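Local coordinates for protein polyphosphate kinase (Porphyromonas gingivalis, PDB 2O8R) that probably catalyses the reversible transfer of the terminal phosphate of ATP onto a growing polyphosphate chain, at residues K441-L446 with I458-T463. The protein carries 3 engineered substitutions. Numbering follows the deposited sequence.
With SO4 (sulfate ion), chain F.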
loop_
_atom_site.group_PDB
_atom_site.type_symbol
_atom_site.label_atom_id
_atom_site.label_comp_id
_atom_site.label_asym_id
_atom_site.label_seq_id
_atom_site.Cartn_x
_atom_site.Cartn_y
_atom_site.Cartn_z
ATOM N N LYS A 441 -2.751 -22.913 -11.502
ATOM C CA LYS A 441 -2.771 -21.568 -12.075
ATOM C C LYS A 441 -3.594 -21.561 -13.372
ATOM O O LYS A 441 -3.037 -21.502 -14.470
ATOM C CB LYS A 441 -1.342 -21.087 -12.358
ATOM C CG LYS A 441 -0.282 -21.443 -11.307
ATOM C CD LYS A 441 -0.329 -20.471 -10.153
ATOM C CE LYS A 441 0.813 -20.685 -9.187
ATOM N NZ LYS A 441 0.649 -19.808 -8.000
ATOM N N THR A 442 -4.917 -21.624 -13.238
ATOM C CA THR A 442 -5.807 -21.726 -14.385
ATOM C C THR A 442 -6.914 -20.674 -14.382
ATOM O O THR A 442 -7.390 -20.267 -13.326
ATOM C CB THR A 442 -6.490 -23.106 -14.443
ATOM O OG1 THR A 442 -7.306 -23.269 -13.281
ATOM C CG2 THR A 442 -5.467 -24.234 -14.477
ATOM N N ALA A 443 -7.317 -20.245 -15.575
ATOM C CA ALA A 443 -8.528 -19.443 -15.754
ATOM C C ALA A 443 -9.437 -20.144 -16.763
ATOM O O ALA A 443 -8.985 -20.991 -17.540
ATOM C CB ALA A 443 -8.188 -18.045 -16.220
ATOM N N LEU A 444 -10.719 -19.799 -16.752
ATOM C CA LEU A 444 -11.683 -20.496 -17.591
ATOM C C LEU A 444 -12.795 -19.588 -18.022
ATOM O O LEU A 444 -13.490 -19.028 -17.183
ATOM C CB LEU A 444 -12.299 -21.672 -16.838
ATOM C CG LEU A 444 -13.309 -22.505 -17.617
ATOM C CD1 LEU A 444 -12.655 -23.234 -18.794
ATOM C CD2 LEU A 444 -13.967 -23.486 -16.687
ATOM N N ILE A 445 -12.969 -19.452 -19.331
ATOM C CA ILE A 445 -14.087 -18.692 -19.876
ATOM C C ILE A 445 -15.036 -19.660 -20.571
ATOM O O ILE A 445 -14.623 -20.371 -21.482
ATOM C CB ILE A 445 -13.617 -17.617 -20.861
ATOM C CG1 ILE A 445 -12.726 -16.606 -20.156
ATOM C CG2 ILE A 445 -14.793 -16.884 -21.427
ATOM C CD1 ILE A 445 -11.746 -15.966 -21.075
ATOM N N LEU A 446 -16.296 -19.693 -20.131
ATOM C CA LEU A 446 -17.279 -20.624 -20.701
ATOM C C LEU A 446 -18.355 -19.919 -21.537
ATOM O O LEU A 446 -18.918 -18.888 -21.139
ATOM C CB LEU A 446 -17.925 -21.488 -19.610
ATOM C CG LEU A 446 -17.047 -22.466 -18.818
ATOM C CD1 LEU A 446 -17.832 -23.025 -17.648
ATOM C CD2 LEU A 446 -16.463 -23.605 -19.674
ATOM N N ILE A 458 -12.647 -21.143 -23.418
ATOM C CA ILE A 458 -11.210 -20.895 -23.405
ATOM C C ILE A 458 -10.622 -21.269 -22.049
ATOM O O ILE A 458 -11.115 -20.849 -21.003
ATOM C CB ILE A 458 -10.884 -19.408 -23.684
ATOM C CG1 ILE A 458 -11.395 -18.975 -25.055
ATOM C CG2 ILE A 458 -9.407 -19.189 -23.644
ATOM C CD1 ILE A 458 -11.338 -17.467 -25.296
ATOM N N ALA A 459 -9.569 -22.067 -22.075
ATOM C CA ALA A 459 -8.828 -22.361 -20.869
ATOM C C ALA A 459 -7.487 -21.660 -20.937
ATOM O O ALA A 459 -6.812 -21.700 -21.968
ATOM C CB ALA A 459 -8.639 -23.874 -20.698
ATOM N N LEU A 460 -7.119 -21.001 -19.842
ATOM C CA LEU A 460 -5.793 -20.416 -19.684
ATOM C C LEU A 460 -5.075 -21.186 -18.594
ATOM O O LEU A 460 -5.607 -21.307 -17.494
ATOM C CB LEU A 460 -5.927 -18.959 -19.259
ATOM C CG LEU A 460 -6.029 -17.835 -20.285
ATOM C CD1 LEU A 460 -6.895 -18.205 -21.454
ATOM C CD2 LEU A 460 -6.560 -16.587 -19.608
ATOM N N LEU A 461 -3.897 -21.732 -18.908
ATOM C CA LEU A 461 -3.073 -22.512 -17.952
ATOM C C LEU A 461 -1.651 -22.017 -17.919
ATOM O O LEU A 461 -1.103 -21.635 -18.948
ATOM C CB LEU A 461 -3.045 -23.991 -18.294
ATOM C CG LEU A 461 -4.399 -24.666 -18.149
ATOM C CD1 LEU A 461 -5.129 -24.710 -19.507
ATOM C CD2 LEU A 461 -4.178 -26.050 -17.596
ATOM N N SER A 462 -1.037 -22.057 -16.743
ATOM C CA SER A 462 0.175 -21.280 -16.532
ATOM C C SER A 462 1.130 -21.834 -15.494
ATOM O O SER A 462 0.715 -22.507 -14.548
ATOM C CB SER A 462 -0.209 -19.873 -16.108
ATOM O OG SER A 462 0.945 -19.063 -16.064
ATOM N N THR A 463 2.406 -21.507 -15.661
ATOM C CA THR A 463 3.447 -21.917 -14.719
ATOM C C THR A 463 3.552 -20.985 -13.519
ATOM O O THR A 463 4.147 -21.347 -12.509
ATOM C CB THR A 463 4.815 -22.006 -15.396
ATOM O OG1 THR A 463 5.201 -20.708 -15.865
ATOM C CG2 THR A 463 4.740 -22.951 -16.569
HETATM S S SO4 F . 4.805 -20.310 -6.817
HETATM O O1 SO4 F . 5.689 -19.225 -7.236
HETATM O O2 SO4 F . 5.438 -21.041 -5.710
HETATM O O3 SO4 F . 3.528 -19.752 -6.376
HETATM O O4 SO4 F . 4.514 -21.171 -7.959
#
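A beta hairpin in the first phospholipase D-like C-terminal domain pairs Thr442 to Ile445 with Ile458 to Leu461. The strands run antiparallel, 172° between their directions. Two hydrogen-bonded pairs hold them. Ala443 N reaches Leu460 O at 2.8 Å, and Leu460 N returns to Ala443 O at 3.0 Å. The return donor stands above the carbonyl plane of Ala443. Ile445 and Ile458 bond in the same reciprocal way, both times in the carbonyl plane, with Ile445 N to Ile458 O at 2.9 Å. Leu444 with Ala459 is the non-hydrogen-bonded pair between them; Thr442 with Leu461 is the next one beyond Ala443-Leu460.

On one face, Thr442 and Leu461 lie side by side and point the same way. The methyl CG2 of Thr442 meets CD2 of Leu461 at 3.8 Å. With chi1 at -179°, Leu444 CG lies beside its own carbonyl carbon, and CD1 comes 3.6 Å from Ile458 O. Thr442 and Leu444 also pack on helix 484-497. On the other face, Ala443 CB meets Leu460 CB at 3.9 Å. Ile445 and Ile458 lie beside them, and these two and Leu460 touch Leu360 of helix 355-365. Strands 370-377 and 474-481 flank the hairpin, so it is internal to the sheet.

At the end near the predicted active site, Lys441 CB lies 4.1 Å from Ser462 CB. The lysine chain then bends at chi2 (-81°) and leads away from the partner strand. NZ hydrogen-bonds Asn465 and makes a weak bond of 3.3 Å to sulfate O3. His597 and Arg599 also bind this sulfate, probably from the crystallisation liquor, which may occupy a phosphate position. Ser462 OG bonds Gly464 O and Thr478 OG1. Lys441 and His439, the predicted phosphohistidine, make up the His-x-Lys pair of the phospholipase D superfamily.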